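Local coordinates for protein peptidase M3B, oligoendopeptidase F (Enterococcus faecium, PDB 2QR4) that probably cleaves short peptides as a metal-dependent oligoendopeptidase of the M3 family, releasing shorter fragments, at residues L15-L29 and L80-E94. Numbering follows the deposited sequence.
Sequences LSEELKQSEKHKGTL and LFSKVSEAVSWFEPE
Lys-26 lies across the indole of Trp-90, a ring that residues 15-29 meet both over a face and at its edge. Its CA sits 3.6 Å from the centroid of the six-membered ring, 8° off the ring normal, a CH-pi contact; CB and CG continue over the same face. With CG anti to the backbone N (chi1 178°) and the chain extended beyond it, the methylenes run along the indole toward the pyrrole side, so a long aliphatic stem suits the place. Phe-91 CB lies over the opposite face, toward the rim.

Apolar side chains meet along the end of helix 68-87. The branched end of Leu-19 rests on Ala-87, CG to CB 4.0 Å, and its CD2 meets Val-84 CG2; the small alanine is consistent with this close approach. Farther along, Leu-29 CD1 packs on Glu-94 CB at 3.7 Å, and helix 33-63 backs both Leu-15 and Leu-29.

Three hydrogen bonds mark the polar points. Lys-83, bent at chi3, brings NZ to Ser-16 OG at 3.0 Å. Ser-22 OG donates to Ala-87 O, also 3.0 Å, from above the carbonyl plane, while lying at the indole edge in the ring plane. Gly-27 N gives its hydrogen to the syn lone pair of Glu-94 OE2 (2.8 Å, N-H...O angle 136°); glycine fits the positive phi of this type II turn.

The chemistry implies a mainly apolar join between the N-terminal helix 4-18 with its following turns and the end of helix 68-87, the turn after it and the start of helix 91-95, in which a serine engages a carbonyl at the helix terminus and a carboxylate binds a turn amide.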
loop_
_atom_site.group_PDB
_atom_site.type_symbol
_atom_site.label_atom_id
_atom_site.label_comp_id
_atom_site.label_asym_id
_atom_site.label_seq_id
_atom_site.Cartn_x
_atom_site.Cartn_y
_atom_site.Cartn_z
ATOM N N LEU A 15 -23.995 13.866 8.057
ATOM C CA LEU A 15 -22.948 13.528 9.000
ATOM C C LEU A 15 -21.910 14.645 9.098
ATOM O O LEU A 15 -21.465 14.976 10.194
ATOM C CB LEU A 15 -22.289 12.220 8.611
ATOM C CG LEU A 15 -22.865 10.985 9.284
ATOM C CD1 LEU A 15 -24.164 11.283 10.026
ATOM C CD2 LEU A 15 -23.063 9.898 8.247
ATOM N N SER A 16 -21.539 15.225 7.955
ATOM C CA SER A 16 -20.586 16.343 7.904
ATOM C C SER A 16 -21.043 17.547 8.695
ATOM O O SER A 16 -20.238 18.198 9.343
ATOM C CB SER A 16 -20.338 16.796 6.469
ATOM O OG SER A 16 -19.536 15.862 5.779
ATOM N N GLU A 17 -22.328 17.860 8.631
ATOM C CA GLU A 17 -22.819 19.025 9.335
ATOM C C GLU A 17 -22.948 18.719 10.821
ATOM O O GLU A 17 -22.542 19.518 11.653
ATOM C CB GLU A 17 -24.153 19.500 8.752
ATOM C CG GLU A 17 -25.389 19.175 9.595
ATOM C CD GLU A 17 -25.852 20.351 10.445
ATOM O OE1 GLU A 17 -27.001 20.318 10.960
ATOM O OE2 GLU A 17 -25.061 21.313 10.583
ATOM N N GLU A 18 -23.507 17.560 11.154
ATOM C CA GLU A 18 -23.672 17.178 12.549
ATOM C C GLU A 18 -22.316 17.248 13.237
ATOM O O GLU A 18 -22.201 17.611 14.408
ATOM C CB GLU A 18 -24.228 15.757 12.661
ATOM C CG GLU A 18 -24.809 15.435 14.023
ATOM C CD GLU A 18 -25.262 13.987 14.160
ATOM O OE1 GLU A 18 -25.124 13.213 13.190
ATOM O OE2 GLU A 18 -25.755 13.625 15.251
ATOM N N LEU A 19 -21.288 16.908 12.474
ATOM C CA LEU A 19 -19.932 16.807 12.972
ATOM C C LEU A 19 -19.420 18.110 13.560
ATOM O O LEU A 19 -18.530 18.105 14.404
ATOM C CB LEU A 19 -19.026 16.391 11.829
ATOM C CG LEU A 19 -17.776 15.648 12.215
ATOM C CD1 LEU A 19 -18.173 14.446 13.032
ATOM C CD2 LEU A 19 -17.055 15.252 10.952
ATOM N N LYS A 20 -19.979 19.225 13.104
ATOM C CA LYS A 20 -19.567 20.539 13.572
ATOM C C LYS A 20 -19.876 20.707 15.052
ATOM O O LYS A 20 -19.214 21.476 15.749
ATOM C CB LYS A 20 -20.228 21.644 12.736
ATOM C CG LYS A 20 -19.708 21.693 11.298
ATOM C CD LYS A 20 -20.629 22.476 10.368
ATOM C CE LYS A 20 -20.102 22.445 8.927
ATOM N NZ LYS A 20 -21.105 22.937 7.939
ATOM N N GLN A 21 -20.867 19.965 15.533
ATOM C CA GLN A 21 -21.257 20.023 16.939
ATOM C C GLN A 21 -20.241 19.325 17.849
ATOM O O GLN A 21 -20.355 19.372 19.072
ATOM C CB GLN A 21 -22.660 19.439 17.123
ATOM C CG GLN A 21 -23.752 20.286 16.466
ATOM C CD GLN A 21 -24.821 19.449 15.779
ATOM O OE1 GLN A 21 -25.404 18.544 16.380
ATOM N NE2 GLN A 21 -25.082 19.752 14.508
ATOM N N SER A 22 -19.249 18.678 17.247
ATOM C CA SER A 22 -18.167 18.051 18.006
ATOM C C SER A 22 -17.427 19.061 18.864
ATOM O O SER A 22 -17.110 18.797 20.018
ATOM C CB SER A 22 -17.167 17.394 17.065
ATOM O OG SER A 22 -16.272 16.578 17.787
ATOM N N GLU A 23 -17.157 20.220 18.281
ATOM C CA GLU A 23 -16.468 21.291 18.972
ATOM C C GLU A 23 -17.119 21.606 20.306
ATOM O O GLU A 23 -16.431 21.832 21.296
ATOM C CB GLU A 23 -16.439 22.542 18.096
ATOM C CG GLU A 23 -15.243 23.426 18.363
ATOM C CD GLU A 23 -13.959 22.624 18.471
ATOM O OE1 GLU A 23 -13.914 21.500 17.924
ATOM O OE2 GLU A 23 -12.999 23.115 19.103
ATOM N N LYS A 24 -18.449 21.614 20.319
ATOM C CA LYS A 24 -19.233 21.931 21.514
ATOM C C LYS A 24 -19.087 20.935 22.661
ATOM O O LYS A 24 -19.258 21.299 23.820
ATOM C CB LYS A 24 -20.720 22.055 21.166
ATOM C CG LYS A 24 -21.101 23.361 20.508
ATOM C CD LYS A 24 -22.545 23.734 20.812
ATOM C CE LYS A 24 -22.872 25.124 20.277
ATOM N NZ LYS A 24 -24.092 25.700 20.915
ATOM N N HIS A 25 -18.801 19.676 22.351
ATOM C CA HIS A 25 -18.707 18.669 23.399
ATOM C C HIS A 25 -17.291 18.564 23.932
ATOM O O HIS A 25 -17.082 18.312 25.114
ATOM C CB HIS A 25 -19.234 17.323 22.905
ATOM C CG HIS A 25 -20.693 17.352 22.574
ATOM N ND1 HIS A 25 -21.670 17.485 23.538
ATOM C CD2 HIS A 25 -21.343 17.300 21.387
ATOM C CE1 HIS A 25 -22.858 17.505 22.961
ATOM N NE2 HIS A 25 -22.688 17.399 21.655
ATOM N N LYS A 26 -16.321 18.796 23.056
ATOM C CA LYS A 26 -14.923 18.704 23.424
ATOM C C LYS A 26 -14.633 19.600 24.621
ATOM O O LYS A 26 -15.083 20.740 24.677
ATOM C CB LYS A 26 -14.035 19.068 22.230
ATOM C CG LYS A 26 -12.553 19.050 22.514
ATOM C CD LYS A 26 -11.728 19.186 21.238
ATOM C CE LYS A 26 -10.245 19.309 21.576
ATOM N NZ LYS A 26 -9.391 19.327 20.365
ATOM N N GLY A 27 -13.905 19.061 25.594
ATOM C CA GLY A 27 -13.506 19.824 26.768
ATOM C C GLY A 27 -14.583 20.062 27.810
ATOM O O GLY A 27 -14.369 20.836 28.742
ATOM N N THR A 28 -15.727 19.390 27.675
ATOM C CA THR A 28 -16.821 19.544 28.634
ATOM C C THR A 28 -16.980 18.377 29.598
ATOM O O THR A 28 -17.721 18.476 30.581
ATOM C CB THR A 28 -18.181 19.712 27.939
ATOM O OG1 THR A 28 -18.497 18.516 27.219
ATOM C CG2 THR A 28 -18.181 20.915 27.000
ATOM N N LEU A 29 -16.297 17.274 29.322
ATOM C CA LEU A 29 -16.538 16.045 30.075
ATOM C C LEU A 29 -16.502 16.222 31.588
ATOM O O LEU A 29 -17.252 15.560 32.299
ATOM C CB LEU A 29 -15.597 14.916 29.636
ATOM C CG LEU A 29 -15.698 14.561 28.151
ATOM C CD1 LEU A 29 -15.008 13.236 27.825
ATOM C CD2 LEU A 29 -17.144 14.523 27.730
ATOM N N LEU A 80 -14.808 10.061 4.595
ATOM C CA LEU A 80 -15.796 10.456 5.608
ATOM C C LEU A 80 -15.456 9.794 6.932
ATOM O O LEU A 80 -15.471 10.442 7.971
ATOM C CB LEU A 80 -17.196 9.992 5.201
ATOM C CG LEU A 80 -18.479 10.786 5.504
ATOM C CD1 LEU A 80 -19.555 9.819 5.900
ATOM C CD2 LEU A 80 -18.310 11.855 6.561
ATOM N N PHE A 81 -15.148 8.499 6.883
ATOM C CA PHE A 81 -14.844 7.733 8.091
ATOM C C PHE A 81 -13.633 8.298 8.828
ATOM O O PHE A 81 -13.698 8.552 10.032
ATOM C CB PHE A 81 -14.612 6.264 7.758
ATOM C CG PHE A 81 -14.681 5.362 8.949
ATOM C CD1 PHE A 81 -15.752 5.435 9.832
ATOM C CD2 PHE A 81 -13.684 4.436 9.190
ATOM C CE1 PHE A 81 -15.823 4.598 10.939
ATOM C CE2 PHE A 81 -13.752 3.590 10.295
ATOM C CZ PHE A 81 -14.820 3.668 11.166
ATOM N N SER A 82 -12.536 8.504 8.108
ATOM C CA SER A 82 -11.349 9.113 8.717
ATOM C C SER A 82 -11.631 10.524 9.214
ATOM O O SER A 82 -11.158 10.911 10.274
ATOM C CB SER A 82 -10.132 9.097 7.776
ATOM O OG SER A 82 -10.476 9.543 6.481
ATOM N N LYS A 83 -12.432 11.279 8.473
ATOM C CA LYS A 83 -12.756 12.624 8.896
ATOM C C LYS A 83 -13.523 12.594 10.226
ATOM O O LYS A 83 -13.212 13.353 11.149
ATOM C CB LYS A 83 -13.566 13.358 7.833
ATOM C CG LYS A 83 -13.884 14.788 8.243
ATOM C CD LYS A 83 -14.486 15.614 7.117
ATOM C CE LYS A 83 -15.991 15.426 7.027
ATOM N NZ LYS A 83 -16.580 16.265 5.952
ATOM N N VAL A 84 -14.510 11.703 10.315
ATOM C CA VAL A 84 -15.302 11.519 11.525
ATOM C C VAL A 84 -14.464 10.967 12.684
ATOM O O VAL A 84 -14.525 11.478 13.798
ATOM C CB VAL A 84 -16.515 10.581 11.259
ATOM C CG1 VAL A 84 -17.134 10.122 12.564
ATOM C CG2 VAL A 84 -17.550 11.289 10.411
ATOM N N SER A 85 -13.687 9.925 12.413
ATOM C CA SER A 85 -12.823 9.322 13.419
ATOM C C SER A 85 -11.861 10.348 13.966
ATOM O O SER A 85 -11.636 10.419 15.170
ATOM C CB SER A 85 -12.027 8.165 12.826
ATOM O OG SER A 85 -12.879 7.086 12.502
ATOM N N GLU A 86 -11.294 11.151 13.076
ATOM C CA GLU A 86 -10.369 12.174 13.498
ATOM C C GLU A 86 -11.076 13.215 14.369
ATOM O O GLU A 86 -10.555 13.630 15.412
ATOM C CB GLU A 86 -9.704 12.842 12.287
ATOM C CG GLU A 86 -8.520 13.744 12.659
ATOM C CD GLU A 86 -8.960 15.057 13.299
ATOM O OE1 GLU A 86 -10.085 15.522 12.996
ATOM O OE2 GLU A 86 -8.185 15.628 14.103
ATOM N N ALA A 87 -12.262 13.637 13.941
ATOM C CA ALA A 87 -12.972 14.728 14.616
ATOM C C ALA A 87 -13.451 14.339 16.017
ATOM O O ALA A 87 -13.770 15.194 16.839
ATOM C CB ALA A 87 -14.138 15.199 13.758
ATOM N N VAL A 88 -13.450 13.041 16.287
ATOM C CA VAL A 88 -14.042 12.480 17.490
ATOM C C VAL A 88 -12.946 11.801 18.334
ATOM O O VAL A 88 -13.206 11.163 19.365
ATOM C CB VAL A 88 -15.185 11.518 17.047
ATOM C CG1 VAL A 88 -14.940 10.048 17.422
ATOM C CG2 VAL A 88 -16.533 12.037 17.470
ATOM N N SER A 89 -11.703 11.981 17.899
ATOM C CA SER A 89 -10.557 11.338 18.540
ATOM C C SER A 89 -10.167 11.934 19.899
ATOM O O SER A 89 -9.384 11.333 20.627
ATOM C CB SER A 89 -9.342 11.357 17.597
ATOM O OG SER A 89 -8.940 12.689 17.290
ATOM N N TRP A 90 -10.692 13.111 20.238
ATOM C CA TRP A 90 -10.396 13.723 21.537
ATOM C C TRP A 90 -11.144 13.000 22.663
ATOM O O TRP A 90 -10.808 13.127 23.842
ATOM C CB TRP A 90 -10.791 15.193 21.529
ATOM C CG TRP A 90 -12.221 15.366 21.129
ATOM C CD1 TRP A 90 -12.697 15.630 19.877
ATOM C CD2 TRP A 90 -13.362 15.262 21.981
ATOM N NE1 TRP A 90 -14.058 15.704 19.897
ATOM C CE2 TRP A 90 -14.499 15.476 21.176
ATOM C CE3 TRP A 90 -13.534 15.015 23.353
ATOM C CZ2 TRP A 90 -15.801 15.431 21.686
ATOM C CZ3 TRP A 90 -14.821 14.976 23.861
ATOM C CH2 TRP A 90 -15.943 15.184 23.026
ATOM N N PHE A 91 -12.149 12.225 22.273
ATOM C CA PHE A 91 -13.149 11.688 23.189
ATOM C C PHE A 91 -12.609 10.756 24.291
ATOM O O PHE A 91 -12.817 11.021 25.484
ATOM C CB PHE A 91 -14.267 11.033 22.369
ATOM C CG PHE A 91 -15.335 10.393 23.191
ATOM C CD1 PHE A 91 -16.072 11.135 24.094
ATOM C CD2 PHE A 91 -15.611 9.053 23.051
ATOM C CE1 PHE A 91 -17.065 10.544 24.855
ATOM C CE2 PHE A 91 -16.605 8.458 23.804
ATOM C CZ PHE A 91 -17.332 9.204 24.705
ATOM N N GLU A 92 -11.926 9.677 23.914
ATOM C CA GLU A 92 -11.392 8.729 24.905
ATOM C C GLU A 92 -10.260 9.298 25.788
ATOM O O GLU A 92 -10.223 9.060 26.998
ATOM C CB GLU A 92 -10.945 7.438 24.225
ATOM C CG GLU A 92 -12.054 6.750 23.434
ATOM C CD GLU A 92 -11.693 5.321 23.013
ATOM O OE1 GLU A 92 -10.541 4.877 23.239
ATOM O OE2 GLU A 92 -12.571 4.633 22.453
ATOM N N PRO A 93 -9.306 10.012 25.178
ATOM C CA PRO A 93 -8.337 10.762 25.970
ATOM C C PRO A 93 -9.009 11.662 27.001
ATOM O O PRO A 93 -8.551 11.724 28.143
ATOM C CB PRO A 93 -7.599 11.600 24.919
ATOM C CG PRO A 93 -7.666 10.720 23.681
ATOM C CD PRO A 93 -9.034 10.102 23.734
ATOM N N GLU A 94 -10.085 12.350 26.625
ATOM C CA GLU A 94 -10.733 13.250 27.590
ATOM C C GLU A 94 -11.508 12.504 28.664
ATOM O O GLU A 94 -11.529 12.925 29.811
ATOM C CB GLU A 94 -11.616 14.287 26.913
ATOM C CG GLU A 94 -10.833 15.392 26.256
ATOM C CD GLU A 94 -11.655 16.651 26.059
ATOM O OE1 GLU A 94 -11.188 17.522 25.279
ATOM O OE2 GLU A 94 -12.748 16.769 26.688
#